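Local coordinates for protein transcriptional repressor of the blcABC operon (Agrobacterium tumefaciens, PDB 3MQ0) that represses transcription of the blcABC operon, probably by binding DNA through its helix-turn-helix domain, and is regulated through its oligomerization, at residues A223-Y228 / E266-R271; V121-R126 / A232-A237; G161-S166 / A200-R205; V131-C136 / I149-P154; A155-T160 / D211-E216. All blocks are in the same frame, centred on the assembly; numbering follows the deposited sequence.

Interaction 1. Residues A223-Y228 / E266-R271; sequences AAIRDY and EKLGYR
Water 1 bridges the two backbones, accepting from Tyr228 N and donating to Leu268 O, the latter over 2.7 Å between the water O and Leu268 O. No direct hydrogen bond joins 223-228 to 266-271, and this water provides a polar link between them; it also sits in the plane of the Tyr228 ring, at its edge. The broadest side-chain overlap is that of Arg226 with Tyr270, which run alongside each other in the same direction. With Tyr270 CG anti to the backbone N (chi1 179°), the ring turns one face to Arg226, whose CB makes a CH-pi contact 4.1 Å from the ring centroid, over the face but displaced toward the rim. Arg226 CD follows the same ring outward, 3.9 Å from Tyr270 CZ, while the guanidinium and ring planes are 44° apart and Arg226 NH1 bonds Gly230 O. On the buried side Ile225 CG2 meets Leu268 CD1 at 3.6 Å. Where the two backbones come nearest, Tyr228 CA lies 4.1 Å from Gly269 CA and directs its hydrogen at Gly269 O, 3.6 Å from Tyr228 CA to that oxygen. Tyr228 also packs on Leu90 of the second subunit. Gly269, at positive phi, closes helix 247-267 as a Schellman motif, and the chain leaving it is laid against the end of strand 218-226 in the GAF-like C-terminal domain.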
# COMPACT_ATOMS: atom_id res chain seq x y z
N ALA B 223 12.87 20.68 -7.85
CA ALA B 223 11.49 20.21 -7.87
C ALA B 223 11.32 19.01 -6.95
O ALA B 223 12.29 18.33 -6.61
CB ALA B 223 11.07 19.84 -9.29
N ALA B 224 10.08 18.72 -6.58
CA ALA B 224 9.81 17.66 -5.62
C ALA B 224 9.49 16.33 -6.30
O ALA B 224 8.78 16.29 -7.29
CB ALA B 224 8.65 18.06 -4.71
N ILE B 225 9.99 15.26 -5.72
CA ILE B 225 9.66 13.90 -6.13
C ILE B 225 8.75 13.34 -5.05
O ILE B 225 9.05 13.45 -3.86
CB ILE B 225 10.93 13.02 -6.23
CG1 ILE B 225 11.97 13.64 -7.17
CG2 ILE B 225 10.57 11.58 -6.63
CD1 ILE B 225 11.47 13.93 -8.55
N ARG B 226 7.63 12.76 -5.46
CA ARG B 226 6.69 12.22 -4.48
C ARG B 226 6.59 10.70 -4.58
O ARG B 226 6.72 10.14 -5.67
CB ARG B 226 5.32 12.87 -4.65
CG ARG B 226 5.39 14.36 -4.32
CD ARG B 226 4.09 15.10 -4.57
NE ARG B 226 4.34 16.54 -4.45
CZ ARG B 226 4.43 17.19 -3.30
NH1 ARG B 226 4.26 16.55 -2.15
NH2 ARG B 226 4.67 18.50 -3.29
N ASP B 227 6.35 10.06 -3.44
CA ASP B 227 6.23 8.60 -3.37
C ASP B 227 4.78 8.19 -3.49
O ASP B 227 3.89 9.05 -3.61
CB ASP B 227 6.84 8.06 -2.07
CG ASP B 227 6.19 8.64 -0.82
OD1 ASP B 227 4.95 8.84 -0.79
OD2 ASP B 227 6.92 8.91 0.16
N TYR B 228 4.52 6.89 -3.45
CA TYR B 228 3.17 6.40 -3.68
C TYR B 228 2.19 7.09 -2.74
O TYR B 228 1.04 7.35 -3.11
CB TYR B 228 3.11 4.88 -3.54
CG TYR B 228 3.35 4.38 -2.14
CD1 TYR B 228 2.29 3.99 -1.33
CD2 TYR B 228 4.64 4.28 -1.62
CE1 TYR B 228 2.50 3.52 -0.05
CE2 TYR B 228 4.86 3.82 -0.34
CZ TYR B 228 3.79 3.44 0.45
OH TYR B 228 4.01 2.98 1.72
N GLU B 266 5.62 9.45 -10.71
CA GLU B 266 4.72 8.43 -11.25
C GLU B 266 5.41 7.07 -11.33
O GLU B 266 4.81 6.04 -11.03
CB GLU B 266 4.21 8.85 -12.63
CG GLU B 266 3.08 7.98 -13.12
CD GLU B 266 2.45 8.51 -14.40
OE1 GLU B 266 3.09 8.38 -15.47
OE2 GLU B 266 1.33 9.06 -14.33
N LYS B 267 6.68 7.06 -11.69
CA LYS B 267 7.43 5.81 -11.73
C LYS B 267 7.57 5.20 -10.34
O LYS B 267 7.81 4.01 -10.23
CB LYS B 267 8.80 6.04 -12.36
CG LYS B 267 8.73 6.38 -13.83
CD LYS B 267 10.12 6.56 -14.42
CE LYS B 267 10.04 6.75 -15.94
NZ LYS B 267 11.36 7.16 -16.51
N LEU B 268 7.41 6.01 -9.30
CA LEU B 268 7.57 5.55 -7.93
C LEU B 268 6.25 5.24 -7.25
O LEU B 268 6.21 4.90 -6.06
CB LEU B 268 8.37 6.57 -7.11
CG LEU B 268 9.75 6.93 -7.64
CD1 LEU B 268 10.38 8.01 -6.77
CD2 LEU B 268 10.64 5.69 -7.69
N GLY B 269 5.16 5.37 -7.99
CA GLY B 269 3.85 5.02 -7.48
C GLY B 269 2.91 6.18 -7.22
O GLY B 269 1.74 5.97 -6.93
N TYR B 270 3.42 7.41 -7.32
CA TYR B 270 2.58 8.58 -7.12
C TYR B 270 1.50 8.68 -8.20
O TYR B 270 1.77 8.52 -9.39
CB TYR B 270 3.43 9.85 -7.12
CG TYR B 270 2.64 11.13 -6.95
CD1 TYR B 270 1.91 11.37 -5.79
CD2 TYR B 270 2.63 12.10 -7.94
CE1 TYR B 270 1.20 12.54 -5.62
CE2 TYR B 270 1.91 13.27 -7.79
CZ TYR B 270 1.20 13.48 -6.63
OH TYR B 270 0.48 14.65 -6.47
N ARG B 271 0.26 8.94 -7.77
CA ARG B 271 -0.87 9.14 -8.67
C ARG B 271 -1.41 10.55 -8.51
O ARG B 271 -2.09 10.84 -7.52
CB ARG B 271 -1.98 8.14 -8.34
CG ARG B 271 -1.60 6.69 -8.56
CD ARG B 271 -1.54 6.39 -10.04
NE ARG B 271 -2.82 6.69 -10.68
CZ ARG B 271 -3.02 6.69 -11.99
NH1 ARG B 271 -2.02 6.42 -12.82
NH2 ARG B 271 -4.22 6.98 -12.48
O HOH W 1 6.95 5.15 -3.52

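Interaction 2. Residues V121-R126 / A232-A237; sequences VTLTVR and ASAGIA
Val121 CG1 and Ile236 CG1 both stand anti to their own backbone N (chi1 -170° and -178°), which brings them together at 3.7 Å across two antiparallel strands. These are central strands of the six-stranded sheet of the GAF fold. Ile236 CD1 lies nearly as close to Val121 CG1, the two side chains meeting at a slant, and Phe106 of helix 102-110 packs on both. Further along this face Leu123 CD1 reaches Ala234 CB at 4.1 Å. The backbone frame is regular: Thr122 pairs with Ala237 and Thr124 with Gly235 as hydrogen-bonded pairs, each with two N-H...O bonds, while Leu123 and Ile236 form the non-hydrogen-bonded pair between them. Thr122 N to Ala237 O measures 2.9 Å. Between these rungs CA hydrogens also point at carbonyls, as from Ile236 CA to Thr122 O at 3.3 Å. The opposite face carries Thr122, Thr124 and Ala237, with Gly235 adding only backbone; Thr124 OG1 is bonded to Thr160 OG1 of helix 159-165, which covers this side. Near one end Ser233 and Ala234 both face Ile225 in a classic beta bulge, and the last direct backbone bond to 121-126 is Gly235 N to Thr124 O. Water 3 takes over beyond it, accepting from Arg126 N and donating to Ser233 O, at 2.9 Å from each of those two atoms.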
# COMPACT_ATOMS: atom_id res chain seq x y z
N VAL B 121 22.82 17.33 -12.45
CA VAL B 121 21.53 17.04 -11.81
C VAL B 121 21.77 16.28 -10.52
O VAL B 121 22.54 15.31 -10.51
CB VAL B 121 20.66 16.15 -12.71
CG1 VAL B 121 19.23 16.06 -12.15
CG2 VAL B 121 20.65 16.69 -14.13
N THR B 122 21.13 16.71 -9.44
CA THR B 122 21.31 16.06 -8.15
C THR B 122 19.98 15.53 -7.64
O THR B 122 18.92 16.01 -8.03
CB THR B 122 21.87 17.04 -7.10
OG1 THR B 122 21.04 18.20 -7.05
CG2 THR B 122 23.27 17.47 -7.48
N LEU B 123 20.07 14.53 -6.77
CA LEU B 123 18.90 13.93 -6.14
C LEU B 123 19.21 13.90 -4.65
O LEU B 123 20.27 13.40 -4.25
CB LEU B 123 18.73 12.50 -6.63
CG LEU B 123 17.59 11.66 -6.02
CD1 LEU B 123 16.26 12.22 -6.51
CD2 LEU B 123 17.75 10.17 -6.40
N THR B 124 18.30 14.41 -3.84
CA THR B 124 18.54 14.52 -2.41
C THR B 124 17.36 14.05 -1.59
O THR B 124 16.24 13.96 -2.10
CB THR B 124 18.79 15.97 -1.99
OG1 THR B 124 17.58 16.71 -2.13
CG2 THR B 124 19.90 16.59 -2.83
N VAL B 125 17.61 13.77 -0.32
CA VAL B 125 16.53 13.56 0.65
C VAL B 125 16.76 14.51 1.78
O VAL B 125 17.90 14.91 2.00
CB VAL B 125 16.51 12.13 1.19
CG1 VAL B 125 16.24 11.13 0.06
CG2 VAL B 125 17.83 11.80 1.87
N ARG B 126 15.70 14.90 2.49
CA ARG B 126 15.84 15.76 3.68
C ARG B 126 15.94 14.94 4.95
O ARG B 126 15.15 14.02 5.18
CB ARG B 126 14.66 16.74 3.81
CG ARG B 126 14.86 17.77 4.90
CD ARG B 126 13.66 18.74 5.04
NE ARG B 126 12.42 18.04 5.36
CZ ARG B 126 12.05 17.69 6.58
NH1 ARG B 126 12.83 17.97 7.62
NH2 ARG B 126 10.91 17.06 6.77
N ALA B 232 6.27 14.30 -0.24
CA ALA B 232 7.53 14.65 -0.88
C ALA B 232 8.65 13.83 -0.26
O ALA B 232 9.00 14.04 0.90
CB ALA B 232 7.81 16.12 -0.74
N SER B 233 9.21 12.90 -1.02
CA SER B 233 10.19 11.97 -0.47
C SER B 233 11.62 12.33 -0.85
O SER B 233 12.57 11.91 -0.19
CB SER B 233 9.88 10.54 -0.94
OG SER B 233 9.94 10.43 -2.35
N ALA B 234 11.76 13.09 -1.94
CA ALA B 234 13.09 13.45 -2.42
C ALA B 234 12.99 14.73 -3.22
O ALA B 234 11.90 15.18 -3.55
CB ALA B 234 13.68 12.32 -3.27
N GLY B 235 14.14 15.31 -3.54
CA GLY B 235 14.20 16.51 -4.37
C GLY B 235 15.14 16.27 -5.53
O GLY B 235 16.11 15.51 -5.42
N ILE B 236 14.85 16.89 -6.66
CA ILE B 236 15.75 16.87 -7.79
C ILE B 236 16.11 18.31 -8.15
O ILE B 236 15.25 19.20 -8.06
CB ILE B 236 15.15 16.12 -9.00
CG1 ILE B 236 16.13 16.07 -10.15
CG2 ILE B 236 13.85 16.77 -9.49
CD1 ILE B 236 15.60 15.25 -11.35
N ALA B 237 17.36 18.55 -8.53
CA ALA B 237 17.74 19.92 -8.93
C ALA B 237 18.68 19.89 -10.10
O ALA B 237 19.43 18.94 -10.29
CB ALA B 237 18.39 20.66 -7.75
O HOH W 2 22.16 19.91 -9.17
O HOH W 3 13.18 13.67 1.97

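Interaction 3. Residues G161-S166 / A200-R205; sequences GKILLS and ALTRAR
Ile163 CD1 presses against Thr202 CG2 at 3.3 Å, closer than carbon atoms normally approach, and marks the tight, buried side of this contact between two helices of the GAF-like domain. Ile163 CG1 lies anti to the backbone N (chi1 -164°), which swings the CD1 end out to the neighbouring helix, where the two side chains meet at an angle. Thr202 presents its methyl CG2, while OG1 bonds Glu198 O in its own helix. The same CG2 passes Ser166 OG at 4.1 Å without a bond between them. Ser166 OG instead donates to Ile163 O over 2.7 Å, folding the hydroxyl back on the preceding helical turn. Lys162 leads its amine away from 200-205, to a salt bridge with Glu198, one turn before Thr202. Ser208 of the next strand packs on both Ile163 and Thr202 and adds to the buried side. The outer side is looser and rests on one long side chain: Arg203, itself solvent-exposed, crosses to Ser166 with its chain bent at chi3 (-127°). Of its guanidinium nitrogens it is NE that makes the bond. Arg203 NE donates to a lone pair of Ser166 O over 2.8 Å, almost straight at 175°, with the oxygen in the guanidinium plane.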
# COMPACT_ATOMS: atom_id res chain seq x y z
N GLY B 161 16.40 21.62 -1.00
CA GLY B 161 16.07 21.92 0.39
C GLY B 161 14.84 22.82 0.49
O GLY B 161 13.93 22.54 1.24
N LYS B 162 14.82 23.91 -0.28
CA LYS B 162 13.65 24.79 -0.31
C LYS B 162 12.38 24.05 -0.74
O LYS B 162 11.32 24.23 -0.15
CB LYS B 162 13.90 25.99 -1.23
CG LYS B 162 15.01 26.94 -0.74
CD LYS B 162 15.32 28.00 -1.81
CE LYS B 162 16.69 28.64 -1.58
NZ LYS B 162 16.67 29.43 -0.32
N ILE B 163 12.47 23.25 -1.79
CA ILE B 163 11.26 22.56 -2.24
C ILE B 163 10.78 21.55 -1.18
O ILE B 163 9.59 21.47 -0.91
CB ILE B 163 11.39 21.93 -3.67
CG1 ILE B 163 10.01 21.57 -4.23
CG2 ILE B 163 12.24 20.70 -3.65
CD1 ILE B 163 9.30 22.69 -4.93
N LEU B 164 11.70 20.81 -0.57
CA LEU B 164 11.31 19.86 0.48
C LEU B 164 10.78 20.57 1.73
O LEU B 164 9.82 20.10 2.35
CB LEU B 164 12.45 18.89 0.81
CG LEU B 164 12.89 18.03 -0.39
CD1 LEU B 164 14.14 17.24 -0.07
CD2 LEU B 164 11.75 17.10 -0.82
N LEU B 165 11.37 21.70 2.09
CA LEU B 165 10.88 22.47 3.24
C LEU B 165 9.53 23.14 2.95
O LEU B 165 8.79 23.48 3.88
CB LEU B 165 11.91 23.55 3.64
CG LEU B 165 13.19 23.05 4.31
CD1 LEU B 165 14.15 24.20 4.55
CD2 LEU B 165 12.88 22.33 5.64
N SER B 166 9.21 23.34 1.68
CA SER B 166 7.97 24.04 1.35
C SER B 166 6.74 23.20 1.70
O SER B 166 5.64 23.72 1.73
CB SER B 166 7.95 24.49 -0.12
OG SER B 166 7.71 23.41 -1.00
N ALA B 200 6.74 30.30 0.17
CA ALA B 200 5.42 30.64 -0.38
C ALA B 200 5.49 30.70 -1.91
O ALA B 200 4.62 30.16 -2.60
CB ALA B 200 4.93 31.98 0.18
N LEU B 201 6.52 31.37 -2.42
CA LEU B 201 6.71 31.48 -3.87
C LEU B 201 6.94 30.09 -4.46
O LEU B 201 6.42 29.77 -5.53
CB LEU B 201 7.89 32.40 -4.17
CG LEU B 201 8.25 32.66 -5.63
CD1 LEU B 201 7.04 33.17 -6.41
CD2 LEU B 201 9.40 33.69 -5.70
N THR B 202 7.72 29.27 -3.76
CA THR B 202 8.03 27.92 -4.23
C THR B 202 6.78 27.08 -4.39
O THR B 202 6.61 26.40 -5.39
CB THR B 202 9.06 27.21 -3.30
OG1 THR B 202 10.25 27.98 -3.23
CG2 THR B 202 9.42 25.82 -3.83
N ARG B 203 5.91 27.12 -3.38
CA ARG B 203 4.63 26.42 -3.39
C ARG B 203 3.77 26.83 -4.57
O ARG B 203 3.12 26.00 -5.20
CB ARG B 203 3.85 26.75 -2.11
CG ARG B 203 3.98 25.75 -1.01
CD ARG B 203 3.28 26.25 0.27
NE ARG B 203 4.24 26.17 1.36
CZ ARG B 203 4.56 27.17 2.17
NH1 ARG B 203 3.97 28.36 2.06
NH2 ARG B 203 5.46 26.95 3.11
N ALA B 204 3.71 28.13 -4.84
CA ALA B 204 2.83 28.64 -5.89
C ALA B 204 3.27 28.21 -7.30
O ALA B 204 2.42 28.05 -8.19
CB ALA B 204 2.74 30.16 -5.81
N ARG B 205 4.54 28.01 -7.52
CA ARG B 205 4.99 27.64 -8.84
C ARG B 205 5.41 26.20 -8.98
O ARG B 205 5.45 25.72 -10.06
CB ARG B 205 6.04 28.57 -9.33
CG ARG B 205 7.19 28.67 -8.51
CD ARG B 205 8.04 29.81 -8.85
NE ARG B 205 9.23 29.74 -8.06
CZ ARG B 205 10.17 30.65 -8.03
NH1 ARG B 205 10.09 31.70 -8.79
NH2 ARG B 205 11.18 30.49 -7.24

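Interaction 4. Residues V131-C136 / I149-P154; sequences VVYIGC and IGMRLP
Tyr133 and Met151 lie side by side and point the same way, across an antiparallel pairing at the edge of the six-stranded GAF-type sheet. The sulfur sits obliquely to the ring, with Met151 SD 5.3 Å from the Tyr133 centroid in a Met-aromatic contact, and the bend at chi3 brings Met151 CE to 4.0 Å from Tyr133 CE1. Met151 O lies in the ring plane at its edge. Leu153 crosses the same tyrosine at a slant, its CD1 3.6 Å from Tyr133 OH; Phe147 meets the ring as well, with planes about 35° apart. The other face of the sheet carries Val132 and Arg152, also alongside one another. Arg152 CG is anti to the carbonyl carbon (chi1 -54°) and the chain runs extended from there, setting the guanidinium flat against Val132, whose CG2 stands 3.6 Å above the centre of its plane. The ion pairs of Arg152 with Glu130 and Glu127 are long and weak. Four backbone bonds tie the segments: two between Val131 and Leu153, then Tyr133 N to Met151 O, and Gly150 N to Tyr133 O at 2.8 Å. Past this last bond Ile134 and Gly135 form a classic beta bulge facing Leu123. Ile149 reaches over the bulge, its CD1 3.6 Å from Gly135 CA.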
# COMPACT_ATOMS: atom_id res chain seq x y z
N VAL B 131 19.90 18.57 3.69
CA VAL B 131 19.64 17.64 2.60
C VAL B 131 20.86 16.74 2.46
O VAL B 131 21.97 17.16 2.76
CB VAL B 131 19.34 18.34 1.26
CG1 VAL B 131 18.04 19.16 1.37
CG2 VAL B 131 20.49 19.22 0.83
N VAL B 132 20.64 15.50 2.03
CA VAL B 132 21.71 14.52 1.83
C VAL B 132 21.68 14.09 0.37
O VAL B 132 20.61 13.75 -0.15
CB VAL B 132 21.50 13.29 2.73
CG1 VAL B 132 22.60 12.25 2.48
CG2 VAL B 132 21.46 13.71 4.20
N TYR B 133 22.83 14.17 -0.30
CA TYR B 133 22.93 13.84 -1.72
C TYR B 133 22.97 12.34 -1.92
O TYR B 133 23.86 11.67 -1.42
CB TYR B 133 24.13 14.57 -2.38
CG TYR B 133 23.82 16.03 -2.41
CD1 TYR B 133 24.04 16.81 -1.29
CD2 TYR B 133 23.16 16.59 -3.49
CE1 TYR B 133 23.66 18.14 -1.27
CE2 TYR B 133 22.78 17.92 -3.48
CZ TYR B 133 23.04 18.69 -2.37
OH TYR B 133 22.66 20.01 -2.34
N ILE B 134 21.97 11.80 -2.62
CA ILE B 134 21.94 10.36 -2.86
C ILE B 134 22.15 9.99 -4.32
O ILE B 134 22.36 8.81 -4.64
CB ILE B 134 20.65 9.71 -2.34
CG1 ILE B 134 19.41 10.30 -3.02
CG2 ILE B 134 20.55 9.90 -0.83
CD1 ILE B 134 18.13 9.49 -2.77
N GLY B 135 22.08 10.97 -5.20
CA GLY B 135 22.35 10.75 -6.61
C GLY B 135 22.90 12.00 -7.26
O GLY B 135 22.61 13.10 -6.82
N CYS B 136 23.73 11.82 -8.29
CA CYS B 136 24.30 12.97 -8.98
C CYS B 136 24.72 12.59 -10.39
O CYS B 136 25.51 11.65 -10.57
CB CYS B 136 25.50 13.53 -8.21
SG CYS B 136 26.28 15.00 -9.00
N ILE B 149 28.15 11.98 -3.39
CA ILE B 149 27.15 11.14 -2.72
C ILE B 149 27.45 11.10 -1.22
O ILE B 149 28.61 10.98 -0.82
CB ILE B 149 27.11 9.70 -3.31
CG1 ILE B 149 26.97 9.74 -4.83
CG2 ILE B 149 25.99 8.86 -2.65
CD1 ILE B 149 25.67 10.36 -5.34
N GLY B 150 26.42 11.25 -0.39
CA GLY B 150 26.59 11.24 1.06
C GLY B 150 26.85 12.60 1.70
O GLY B 150 26.76 12.76 2.91
N MET B 151 27.19 13.58 0.87
CA MET B 151 27.43 14.95 1.31
C MET B 151 26.16 15.58 1.90
O MET B 151 25.06 15.19 1.52
CB MET B 151 27.93 15.75 0.11
CG MET B 151 27.76 17.23 0.17
SD MET B 151 28.56 17.91 -1.28
CE MET B 151 27.48 19.29 -1.63
N ARG B 152 26.33 16.49 2.87
CA ARG B 152 25.21 17.22 3.49
C ARG B 152 25.34 18.72 3.32
O ARG B 152 26.43 19.27 3.39
CB ARG B 152 25.15 16.94 4.99
CG ARG B 152 25.09 15.47 5.33
CD ARG B 152 24.92 15.17 6.81
NE ARG B 152 24.60 13.75 6.93
CZ ARG B 152 23.44 13.27 7.33
NH1 ARG B 152 22.47 14.08 7.72
NH2 ARG B 152 23.26 11.95 7.38
N LEU B 153 24.20 19.39 3.11
CA LEU B 153 24.14 20.85 3.08
C LEU B 153 22.89 21.32 3.84
O LEU B 153 21.93 20.57 3.98
CB LEU B 153 24.08 21.35 1.64
CG LEU B 153 25.41 21.28 0.89
CD1 LEU B 153 25.22 21.76 -0.56
CD2 LEU B 153 26.45 22.12 1.59
N PRO B 154 22.88 22.58 4.31
CA PRO B 154 21.68 23.13 4.97
C PRO B 154 20.50 23.20 4.02
O PRO B 154 20.59 23.82 2.96
CB PRO B 154 22.11 24.54 5.38
CG PRO B 154 23.61 24.50 5.42
CD PRO B 154 24.01 23.52 4.35

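Interaction 5. Residues A155-T160 / D211-E216; sequences APFTAT and DGQIRE
Apolar contacts carry most of the meeting between Phe157, Thr158 and the loop residues Gln213 and Ile214, where the lead-in to helix 159-165 lies against the loop between strands 208-211 and 218-226 of the GAF-like domain. Ile214 CD1 touches both Phe157 CB at 3.5 Å and Thr158 CG2 at 3.8 Å. Its CG1 lies beside the backbone N (chi1 -64°), and this carries the CD1 end across to the other segment, although the CA-CB bond itself does not aim there. Leu153 and Leu184 add further apolar cover to Ile214, and Val189 touches Phe157.

Flat groups meet without stacking: the Phe157 side chain and that of Gln213 cross at about a right angle, ring and amide planes 58° apart, with Gln213 OE1 4.1 Å from Phe157 CD1 in an oblique position. Gln213 CB makes a van der Waals contact with the carbonyl oxygen Phe157 O at 3.5 Å.

Polar bonding involves neighbours and not a direct bond between the two segments. Gln213 OE1 accepts from both Lys162 NZ and Val189 N, while its NE2 donates to Glu198 OE2, so both ends of the buried amide are hydrogen-bonded, which fixes its rotation. Lys162 NZ also reaches Pro156 O, tying the glutamine to the backbone before the helix; the positive charge of Lys162 would probably polarise the amide carbonyl. Thr158 occupies the N-cap of helix 159-165. Its OG1, between backbone N and carbonyl carbon (chi1 61°), accepts from Gly161 N, and Thr158 CG2 remains turned to Ile214 CG1, 4.0 Å away.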
# COMPACT_ATOMS: atom_id res chain seq x y z
N ALA B 155 19.39 22.59 4.41
CA ALA B 155 18.18 22.60 3.60
C ALA B 155 17.70 24.00 3.20
O ALA B 155 17.18 24.18 2.11
CB ALA B 155 17.07 21.84 4.31
N PRO B 156 17.85 25.00 4.09
CA PRO B 156 17.28 26.30 3.70
C PRO B 156 17.99 26.95 2.52
O PRO B 156 17.39 27.81 1.89
CB PRO B 156 17.47 27.16 4.95
CG PRO B 156 17.44 26.18 6.07
CD PRO B 156 18.18 24.96 5.53
N PHE B 157 19.23 26.57 2.25
CA PHE B 157 20.02 27.21 1.20
C PHE B 157 19.96 26.53 -0.18
O PHE B 157 20.22 27.17 -1.20
CB PHE B 157 21.50 27.32 1.64
CG PHE B 157 21.72 28.03 2.97
CD1 PHE B 157 20.82 28.97 3.46
CD2 PHE B 157 22.85 27.75 3.72
CE1 PHE B 157 21.04 29.61 4.67
CE2 PHE B 157 23.08 28.39 4.95
CZ PHE B 157 22.16 29.32 5.41
N THR B 158 19.63 25.25 -0.24
CA THR B 158 19.70 24.52 -1.51
C THR B 158 18.35 24.54 -2.24
O THR B 158 17.31 24.75 -1.61
CB THR B 158 20.09 23.03 -1.30
OG1 THR B 158 19.11 22.39 -0.49
CG2 THR B 158 21.44 22.91 -0.59
N ALA B 159 18.35 24.30 -3.55
CA ALA B 159 17.08 24.28 -4.28
C ALA B 159 16.23 23.09 -3.84
O ALA B 159 15.04 23.25 -3.60
CB ALA B 159 17.31 24.24 -5.80
N THR B 160 16.82 21.90 -3.72
CA THR B 160 16.03 20.76 -3.24
C THR B 160 15.55 20.98 -1.81
O THR B 160 14.45 20.56 -1.47
CB THR B 160 16.79 19.41 -3.25
OG1 THR B 160 17.97 19.51 -2.46
CG2 THR B 160 17.16 19.00 -4.68
N ASP B 211 19.62 31.00 -5.88
CA ASP B 211 20.46 31.89 -6.66
C ASP B 211 21.73 32.22 -5.88
O ASP B 211 21.82 33.25 -5.21
CB ASP B 211 19.70 33.17 -7.00
CG ASP B 211 20.42 34.02 -8.04
OD1 ASP B 211 21.61 33.73 -8.32
OD2 ASP B 211 19.81 34.97 -8.58
N GLY B 212 22.70 31.31 -5.94
CA GLY B 212 24.00 31.54 -5.34
C GLY B 212 24.06 31.50 -3.82
O GLY B 212 24.90 32.17 -3.21
N GLN B 213 23.19 30.71 -3.21
CA GLN B 213 23.14 30.58 -1.75
C GLN B 213 24.09 29.52 -1.19
O GLN B 213 24.26 29.41 0.02
CB GLN B 213 21.71 30.30 -1.29
CG GLN B 213 20.78 31.43 -1.68
CD GLN B 213 19.45 31.39 -0.98
OE1 GLN B 213 19.33 30.86 0.14
NE2 GLN B 213 18.43 31.95 -1.62
N ILE B 214 24.70 28.73 -2.07
CA ILE B 214 25.67 27.71 -1.68
C ILE B 214 27.06 28.07 -2.19
O ILE B 214 28.05 28.02 -1.46
CB ILE B 214 25.30 26.33 -2.26
CG1 ILE B 214 23.97 25.84 -1.69
CG2 ILE B 214 26.43 25.33 -2.02
CD1 ILE B 214 24.00 25.64 -0.18
N ARG B 215 27.12 28.43 -3.47
CA ARG B 215 28.35 28.93 -4.06
C ARG B 215 28.04 30.16 -4.89
O ARG B 215 27.08 30.17 -5.65
CB ARG B 215 29.01 27.88 -4.95
CG ARG B 215 29.86 26.87 -4.23
CD ARG B 215 30.99 26.36 -5.13
NE ARG B 215 31.68 25.20 -4.56
CZ ARG B 215 32.61 25.27 -3.62
NH1 ARG B 215 32.98 26.44 -3.12
NH2 ARG B 215 33.18 24.16 -3.17
N GLU B 216 28.86 31.18 -4.77
CA GLU B 216 28.70 32.36 -5.61
C GLU B 216 28.81 31.95 -7.07
O GLU B 216 29.70 31.18 -7.45
CB GLU B 216 29.73 33.42 -5.24
CG GLU B 216 29.84 33.65 -3.74
CD GLU B 216 30.11 35.10 -3.39
OE1 GLU B 216 31.17 35.62 -3.80
OE2 GLU B 216 29.26 35.71 -2.70

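Overall arrangement
All five contacts belong to the C-terminal, GAF-like part of the chain. Interactions 1, 2 and 4 reach one six-stranded antiparallel sheet: 2 joins central strands, 4 adds edge strand 152-154, and 1 brings the end of helix 247-267 to strand 218-226. The centres of interactions 2 and 4 lie about 9 Å apart. Between the centres of interactions 1 and 5 the distance is about 24 Å. Interactions 3 and 5 share helix 159-165, which packs on the sheet; Lys162 of 3 reaches the loop of 5. Interactions 3, 4 and 5 nest within the loop closed by 2, whereas 1 and 2 alternate along the chain. Sequence-distant elements thus form one compact domain, probably effector-binding as in other IclR-family regulators, with interaction 1 beside the second subunit.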